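Local coordinates for protein Ent-copalyl diphosphate synthase (Streptomyces platensis, PDB 5BP8) that is probably a class II terpene cyclase, a largely helical protein with a region related to the C-terminal domain of squalene-hopene cyclases, at residues A66-G71 / G443-T448; G392-K397 / Y404-C409; W398-Y403 / L494-D499. All blocks are in the same frame, centred on the assembly; numbering follows the deposited sequence.

Interaction 1: A66-G71 / G443-T448; sequences APDGYG and GRWQGT
Trp445 reaches from one loop onto the type I' beta turn that runs from Pro67 to Tyr70, and the turn meets its indole both over a face and along the edge. Pro67 CD lies 3.7 Å from the centroid of the five-membered ring of Trp445, almost on the ring normal. Ala66 CB stands 4.2 Å from the centroid of the six-membered ring of Trp445, above the same face, so both are CH-pi contacts. The rim of the indole then points at the Tyr70 ring as an offset edge-to-face pair, with planes 78° apart and Trp445 CZ2 3.6 Å from Tyr70 CD2.

The polar half converges on one oxygen. Trp445 NE1 donates to Asp68 OD2 over 2.8 Å, nearly straight at 168°; the oxygen sits in the indole plane, whereas the donor stands well above the carboxylate plane. From the opposite face of that carboxylate comes Arg444 NH2, 3.2 Å from Asp68 OD2, which adds a salt bridge. Arg444 gets there with CG anti to its backbone N (chi1 -178°) and an extended chain, which lays its NE over the indole face turned away from Pro67.

Further out, the turn is closed by Tyr70 N donating to Pro67 O. Tyr70 OH bonds to His496, and Arg444 NH1 to Ala400 O; a water also links these two side-chain ends. The contact therefore joins the loop between helices 47-57 and 72-86 to the loop between helices 422-435 and 449-461, probably across the boundary of two helical domains. A second water donates to Asp68 OD2 at 2.7 Å and accepts from Arg444 NE at 3.0 Å, a third grip on the same carboxylate oxygen.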
# COMPACT_ATOMS: atom_id res chain seq x y z
N ALA A 66 -1.31 -9.51 9.90
CA ALA A 66 -0.42 -10.53 9.37
C ALA A 66 0.71 -10.89 10.36
O ALA A 66 0.86 -10.26 11.41
CB ALA A 66 0.14 -10.01 8.04
N PRO A 67 1.54 -11.90 10.02
CA PRO A 67 2.64 -12.30 10.88
C PRO A 67 3.82 -11.35 10.92
O PRO A 67 3.80 -10.27 10.30
CB PRO A 67 3.05 -13.66 10.30
CG PRO A 67 1.91 -14.11 9.49
CD PRO A 67 1.36 -12.87 8.92
N ASP A 68 4.85 -11.75 11.66
CA ASP A 68 6.17 -11.10 11.62
C ASP A 68 6.17 -9.64 12.10
O ASP A 68 7.00 -8.80 11.70
CB ASP A 68 6.79 -11.21 10.20
CG ASP A 68 6.97 -12.64 9.76
OD1 ASP A 68 7.15 -13.50 10.63
OD2 ASP A 68 6.91 -12.93 8.55
N GLY A 69 5.21 -9.32 12.95
CA GLY A 69 5.11 -8.00 13.50
C GLY A 69 4.16 -7.10 12.74
O GLY A 69 3.90 -5.99 13.19
N TYR A 70 3.60 -7.57 11.62
CA TYR A 70 2.66 -6.77 10.88
C TYR A 70 1.35 -6.68 11.69
O TYR A 70 0.43 -5.95 11.32
CB TYR A 70 2.40 -7.32 9.49
CG TYR A 70 3.50 -6.96 8.50
CD1 TYR A 70 3.48 -5.75 7.84
CD2 TYR A 70 4.57 -7.80 8.28
CE1 TYR A 70 4.48 -5.38 6.95
CE2 TYR A 70 5.57 -7.47 7.36
CZ TYR A 70 5.53 -6.25 6.71
OH TYR A 70 6.52 -5.88 5.81
N GLY A 71 1.24 -7.49 12.74
CA GLY A 71 0.07 -7.38 13.65
C GLY A 71 0.12 -6.22 14.62
O GLY A 71 -0.90 -5.86 15.23
N GLY A 443 4.45 -17.11 -2.67
CA GLY A 443 4.10 -16.05 -1.78
C GLY A 443 4.81 -16.13 -0.46
O GLY A 443 5.27 -17.21 -0.05
N ARG A 444 4.89 -14.98 0.22
CA ARG A 444 5.62 -14.87 1.47
C ARG A 444 5.03 -15.71 2.60
O ARG A 444 5.74 -16.51 3.23
CB ARG A 444 5.69 -13.41 1.90
CG ARG A 444 6.48 -13.25 3.19
CD ARG A 444 6.72 -11.80 3.56
NE ARG A 444 7.29 -11.74 4.91
CZ ARG A 444 7.73 -10.63 5.49
NH1 ARG A 444 7.71 -9.46 4.87
NH2 ARG A 444 8.21 -10.69 6.73
N TRP A 445 3.75 -15.48 2.90
CA TRP A 445 3.08 -16.15 4.02
C TRP A 445 2.17 -17.30 3.55
O TRP A 445 1.85 -18.21 4.31
CB TRP A 445 2.28 -15.14 4.80
CG TRP A 445 3.10 -14.15 5.52
CD1 TRP A 445 4.08 -14.41 6.44
CD2 TRP A 445 3.06 -12.73 5.39
NE1 TRP A 445 4.63 -13.25 6.90
CE2 TRP A 445 4.03 -12.19 6.28
CE3 TRP A 445 2.31 -11.85 4.61
CZ2 TRP A 445 4.26 -10.83 6.41
CZ3 TRP A 445 2.51 -10.47 4.76
CH2 TRP A 445 3.48 -9.98 5.66
N GLN A 446 1.79 -17.27 2.27
CA GLN A 446 1.00 -18.31 1.65
C GLN A 446 1.12 -18.06 0.15
O GLN A 446 1.52 -16.98 -0.26
CB GLN A 446 -0.49 -18.16 2.05
CG GLN A 446 -1.08 -16.86 1.52
CD GLN A 446 -2.38 -16.48 2.16
OE1 GLN A 446 -2.50 -15.42 2.77
NE2 GLN A 446 -3.38 -17.37 2.04
N GLY A 447 0.72 -19.02 -0.68
CA GLY A 447 0.54 -18.71 -2.10
C GLY A 447 -0.53 -17.67 -2.33
O GLY A 447 -1.65 -17.77 -1.78
N THR A 448 -0.21 -16.64 -3.13
CA THR A 448 -1.18 -15.61 -3.45
C THR A 448 -1.24 -15.40 -4.95
O THR A 448 -0.28 -15.66 -5.67
CB THR A 448 -0.84 -14.25 -2.81
OG1 THR A 448 0.42 -13.77 -3.31
CG2 THR A 448 -0.79 -14.38 -1.28
O HOH W 1 7.94 -14.23 6.39
O HOH W 2 8.94 -6.79 5.72

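Interaction 2: G392-K397 / Y404-C409; sequences GSWMDK and YATACC. With SO4 (sulfate ion), chain B.
Cys409 sets its CB and SG over one face of the indole of Trp394, the residue that ends a sequence resembling the QW motif of squalene-hopene cyclases (Gln388, Gly392, Trp394). Cys409 CB lies 3.6 Å from the centroid of the six-membered ring of Trp394, over the centre of the face. Cys409 SG sits above the five-membered ring of Trp394, 3.9 Å from that centroid, a sulfur-aromatic contact. Leu384 O takes the bond from Trp394 NE1.

The backbone beside the ring is fixed by Thr406. With chi1 at -56°, Thr406 OG1 lies beside its own backbone N and accepts from Trp394 N at 2.9 Å, the bond close to straight at 169°. The same hydroxyl bonds to Pro402 O one helical turn back. Next to it, Ala405 CB presses on the main chain, 3.5 Å from both Trp394 O and Asp396 N. Asp396 hydrogen-bonds through OD1 to Ser348 OG and through OD2 to Ser350 OG and Trp398 N.

The other side of the 392-397 loop is looser. Met395, present as selenomethionine, is exposed; its CB points away from residues 404-409, while its selenium end rests on Pro402. Lys397, bent at chi3, leads off without touching residues 404-409. Lys397 NZ bonds a sulfate ion, probably from the crystallisation liquor, at 2.9 Å to O1 and 3.1 Å to O3, and also meets Thr346 O; Arg345 N and Thr346 N also bond the sulfate.

Chemically, the buried side satisfies its indole, hydroxyl and carboxylate with fixed protein partners, while the lysine at the outer end helps to hold an anion.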
# COMPACT_ATOMS: atom_id res chain seq x y z
N GLY A 392 19.73 -13.81 -4.87
CA GLY A 392 19.17 -13.45 -6.16
C GLY A 392 17.93 -12.58 -6.09
O GLY A 392 17.45 -12.06 -7.10
N SER A 393 17.42 -12.40 -4.88
CA SER A 393 16.22 -11.60 -4.70
C SER A 393 16.55 -10.14 -4.45
O SER A 393 17.72 -9.78 -4.26
CB SER A 393 15.42 -12.17 -3.51
OG SER A 393 16.06 -11.88 -2.28
N TRP A 394 15.51 -9.30 -4.44
CA TRP A 394 15.61 -7.96 -3.89
C TRP A 394 14.49 -7.81 -2.84
O TRP A 394 13.59 -8.62 -2.82
CB TRP A 394 15.38 -6.86 -4.95
CG TRP A 394 16.55 -6.56 -5.88
CD1 TRP A 394 17.45 -5.55 -5.77
CD2 TRP A 394 16.86 -7.24 -7.10
NE1 TRP A 394 18.34 -5.57 -6.83
CE2 TRP A 394 17.97 -6.58 -7.67
CE3 TRP A 394 16.31 -8.34 -7.76
CZ2 TRP A 394 18.57 -7.02 -8.88
CZ3 TRP A 394 16.87 -8.76 -8.96
CH2 TRP A 394 18.00 -8.10 -9.51
N MSE A 395 14.60 -6.79 -2.00
CA MSE A 395 13.51 -6.38 -1.11
C MSE A 395 13.30 -4.91 -1.37
O MSE A 395 14.23 -4.19 -1.76
CB MSE A 395 13.88 -6.56 0.35
CG MSE A 395 13.53 -7.92 0.95
SE MSE A 395 11.60 -8.36 0.87
CE MSE A 395 10.65 -7.29 2.22
N ASP A 396 12.08 -4.42 -1.11
CA ASP A 396 11.73 -3.03 -1.33
C ASP A 396 10.95 -2.50 -0.14
O ASP A 396 10.18 -3.23 0.48
CB ASP A 396 10.87 -2.86 -2.57
CG ASP A 396 10.53 -1.40 -2.84
OD1 ASP A 396 11.47 -0.61 -3.03
OD2 ASP A 396 9.32 -1.05 -2.90
N LYS A 397 11.15 -1.22 0.13
CA LYS A 397 10.50 -0.57 1.26
C LYS A 397 9.00 -0.45 1.16
O LYS A 397 8.35 -0.23 2.17
CB LYS A 397 11.11 0.83 1.49
CG LYS A 397 10.70 1.88 0.48
CD LYS A 397 11.49 3.18 0.66
CE LYS A 397 11.10 3.91 1.93
NZ LYS A 397 11.72 5.26 1.98
N TYR A 404 7.38 -9.05 -5.17
CA TYR A 404 7.19 -7.73 -5.81
C TYR A 404 8.54 -7.11 -6.18
O TYR A 404 8.76 -6.73 -7.36
CB TYR A 404 6.44 -6.75 -4.91
CG TYR A 404 6.25 -5.39 -5.52
CD1 TYR A 404 5.43 -5.22 -6.61
CD2 TYR A 404 6.89 -4.26 -5.00
CE1 TYR A 404 5.24 -3.98 -7.18
CE2 TYR A 404 6.70 -3.00 -5.58
CZ TYR A 404 5.89 -2.87 -6.68
OH TYR A 404 5.61 -1.68 -7.29
N ALA A 405 9.41 -6.98 -5.18
CA ALA A 405 10.69 -6.26 -5.35
C ALA A 405 11.56 -6.95 -6.41
O ALA A 405 12.12 -6.29 -7.32
CB ALA A 405 11.42 -6.17 -4.03
N THR A 406 11.58 -8.28 -6.36
CA THR A 406 12.43 -9.04 -7.29
C THR A 406 11.91 -8.94 -8.72
O THR A 406 12.70 -8.79 -9.67
CB THR A 406 12.55 -10.51 -6.84
OG1 THR A 406 13.06 -10.55 -5.50
CG2 THR A 406 13.55 -11.26 -7.74
N ALA A 407 10.60 -9.02 -8.90
CA ALA A 407 10.02 -8.84 -10.22
C ALA A 407 10.31 -7.45 -10.75
O ALA A 407 10.76 -7.33 -11.92
CB ALA A 407 8.53 -9.07 -10.21
N CYS A 408 10.08 -6.42 -9.94
CA CYS A 408 10.31 -5.03 -10.40
C CYS A 408 11.76 -4.86 -10.93
O CYS A 408 11.96 -4.36 -12.04
CB CYS A 408 10.07 -4.02 -9.30
SG CYS A 408 8.31 -3.79 -8.91
N CYS A 409 12.72 -5.26 -10.12
CA CYS A 409 14.13 -5.01 -10.40
C CYS A 409 14.65 -5.86 -11.53
O CYS A 409 15.34 -5.34 -12.42
CB CYS A 409 14.97 -5.23 -9.14
SG CYS A 409 14.60 -4.01 -7.88
S SO4 B . 11.88 6.76 5.21
O1 SO4 B . 12.94 5.96 4.54
O2 SO4 B . 12.55 8.01 5.72
O3 SO4 B . 10.76 7.04 4.36
O4 SO4 B . 11.44 6.00 6.39

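Interaction 3: W398-Y403 / L494-D499; sequences WHASPY and LWHDKD
Two backbone hydrogen bonds join Trp398-Ala400 to Leu494-His496 in antiparallel register. His496 N donates to Trp398 O over 2.9 Å, and Ala400 N to Leu494 O, also over 2.9 Å. The pair between them, His399 and Trp495, is a non-hydrogen-bonded one with CA atoms 4.5 Å apart. This single bridge lies beside the small pairing of strands 495-496 and 500-501, in which Leu494 and Trp495 form a classic beta bulge opposite Tyr501.

Trp398 O has a second donor, a water that donates hydrogen bonds to both Trp398 O, at 2.9 Å, and His496 O. Leu494 O, besides its backbone partner, lies over one face of the His399 imidazole. That ring swings back to the partner segment through a chi1 of -158° and sets its edge on the Trp495 indole, edge-to-face with planes at 66°. His399 CD2 comes within 3.4 Å of Trp495 CE2. The two ring nitrogens there, His399 NE2 and Trp495 NE1, do not bond to each other; both hydrogen-bond to Glu450 OE2. On the other side of the imidazole, His399 ND1 accepts from Ser401 N in the ring plane at 3.1 Å.

Ser401 is the N-cap of helix 402-416: its OG accepts from Tyr403 N and also bonds to Glu451. His496 is held at both nitrogens, ND1 at Lys397 O and NE2 at Tyr70 OH.

The chemistry suggests a tautomer for His399: accepting at ND1, it probably carries its proton at NE2 toward Glu450. In His496, ND1, next to Lys397 O, is probably a protonated nitrogen.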
# COMPACT_ATOMS: atom_id res chain seq x y z
N TRP A 398 8.41 -0.47 -0.05
CA TRP A 398 6.98 -0.19 -0.20
C TRP A 398 6.09 -1.44 -0.12
O TRP A 398 4.89 -1.31 -0.18
CB TRP A 398 6.69 0.51 -1.54
CG TRP A 398 7.41 1.84 -1.68
CD1 TRP A 398 8.26 2.21 -2.68
CD2 TRP A 398 7.37 2.95 -0.76
NE1 TRP A 398 8.73 3.49 -2.45
CE2 TRP A 398 8.21 3.96 -1.28
CE3 TRP A 398 6.70 3.19 0.45
CZ2 TRP A 398 8.42 5.18 -0.62
CZ3 TRP A 398 6.91 4.41 1.11
CH2 TRP A 398 7.75 5.39 0.57
N HIS A 399 6.67 -2.62 -0.01
CA HIS A 399 5.92 -3.85 -0.18
C HIS A 399 6.51 -4.91 0.73
O HIS A 399 7.73 -5.06 0.86
CB HIS A 399 5.97 -4.23 -1.65
CG HIS A 399 4.87 -5.12 -2.12
ND1 HIS A 399 4.78 -6.45 -1.77
CD2 HIS A 399 3.86 -4.89 -2.98
CE1 HIS A 399 3.75 -6.99 -2.38
NE2 HIS A 399 3.18 -6.07 -3.13
N ALA A 400 5.62 -5.68 1.36
CA ALA A 400 6.01 -6.79 2.24
C ALA A 400 6.64 -8.00 1.55
O ALA A 400 7.26 -8.80 2.22
CB ALA A 400 4.77 -7.25 3.02
N SER A 401 6.43 -8.17 0.25
CA SER A 401 6.83 -9.36 -0.47
C SER A 401 8.15 -9.20 -1.27
O SER A 401 8.30 -8.24 -2.05
CB SER A 401 5.74 -9.75 -1.47
OG SER A 401 6.13 -10.91 -2.16
N PRO A 402 9.07 -10.15 -1.12
CA PRO A 402 10.24 -10.13 -2.01
C PRO A 402 9.87 -10.44 -3.46
O PRO A 402 10.69 -10.18 -4.39
CB PRO A 402 11.13 -11.19 -1.43
CG PRO A 402 10.22 -12.16 -0.78
CD PRO A 402 9.05 -11.37 -0.28
N TYR A 403 8.68 -11.00 -3.67
CA TYR A 403 8.24 -11.33 -5.03
C TYR A 403 7.94 -10.06 -5.83
O TYR A 403 8.26 -10.00 -7.02
CB TYR A 403 7.07 -12.33 -5.01
CG TYR A 403 7.54 -13.58 -4.30
CD1 TYR A 403 8.45 -14.47 -4.91
CD2 TYR A 403 7.16 -13.83 -2.99
CE1 TYR A 403 8.92 -15.58 -4.23
CE2 TYR A 403 7.63 -14.94 -2.31
CZ TYR A 403 8.51 -15.81 -2.93
OH TYR A 403 8.96 -16.89 -2.20
N LEU A 494 -0.61 -6.57 0.92
CA LEU A 494 0.84 -6.71 1.02
C LEU A 494 1.59 -5.38 0.83
O LEU A 494 2.79 -5.31 1.06
CB LEU A 494 1.33 -7.72 -0.01
CG LEU A 494 0.78 -9.15 0.08
CD1 LEU A 494 1.32 -9.97 -1.06
CD2 LEU A 494 1.19 -9.77 1.40
N TRP A 495 0.90 -4.35 0.37
CA TRP A 495 1.51 -3.04 0.16
C TRP A 495 1.58 -2.25 1.44
O TRP A 495 0.57 -2.15 2.15
CB TRP A 495 0.73 -2.26 -0.89
CG TRP A 495 0.77 -2.89 -2.24
CD1 TRP A 495 0.16 -4.04 -2.62
CD2 TRP A 495 1.45 -2.40 -3.40
NE1 TRP A 495 0.43 -4.31 -3.93
CE2 TRP A 495 1.21 -3.31 -4.44
CE3 TRP A 495 2.24 -1.28 -3.65
CZ2 TRP A 495 1.76 -3.15 -5.72
CZ3 TRP A 495 2.80 -1.12 -4.93
CH2 TRP A 495 2.54 -2.05 -5.95
N HIS A 496 2.73 -1.67 1.73
CA HIS A 496 2.88 -0.93 2.99
C HIS A 496 2.08 0.37 3.04
O HIS A 496 2.21 1.23 2.15
CB HIS A 496 4.34 -0.60 3.29
CG HIS A 496 5.15 -1.78 3.72
ND1 HIS A 496 6.51 -1.70 3.92
CD2 HIS A 496 4.81 -3.06 3.95
CE1 HIS A 496 6.97 -2.89 4.27
NE2 HIS A 496 5.96 -3.73 4.31
N ASP A 497 1.24 0.52 4.06
CA ASP A 497 0.76 1.86 4.43
C ASP A 497 0.68 1.94 5.95
O ASP A 497 1.70 1.81 6.63
CB ASP A 497 -0.52 2.25 3.67
CG ASP A 497 -0.94 3.67 3.97
OD1 ASP A 497 -0.05 4.53 4.14
OD2 ASP A 497 -2.14 3.94 4.17
N LYS A 498 -0.50 2.15 6.53
CA LYS A 498 -0.60 2.14 7.96
C LYS A 498 -0.41 0.71 8.45
O LYS A 498 0.43 0.46 9.32
CB LYS A 498 -2.01 2.66 8.40
CG LYS A 498 -2.26 4.13 8.08
CD LYS A 498 -1.51 5.06 9.01
CE LYS A 498 -1.57 6.50 8.52
NZ LYS A 498 -2.96 7.01 8.57
N ASP A 499 -1.22 -0.20 7.94
CA ASP A 499 -0.97 -1.64 8.04
C ASP A 499 -0.50 -2.03 6.63
O ASP A 499 0.43 -1.38 6.11
CB ASP A 499 -2.09 -2.52 8.69
CG ASP A 499 -3.56 -2.28 8.16
OD1 ASP A 499 -3.78 -1.71 7.07
OD2 ASP A 499 -4.52 -2.73 8.89
O HOH W 3 3.48 1.21 -0.14

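How the interactions relate
From the N terminus, residues 66-71 come first and are separated by 371 residues from 443-448, so interaction 1 closes a very long loop. Within it, interaction 2 closes a short one, folding 392-397 back on the start of helix 402-416. The residues in between, 398-403, continue directly from one segment of interaction 2 into the other and pair with 494-499 in interaction 3, which therefore crosses both of the others. Interaction 3 touches both neighbours, with His496 as a shared meeting point and Tyr404 packing on Trp495. Together they tie the loop before helix 72-86, the loop before helix 449-461, the start of helix 402-416 and strand 495-496 into one region.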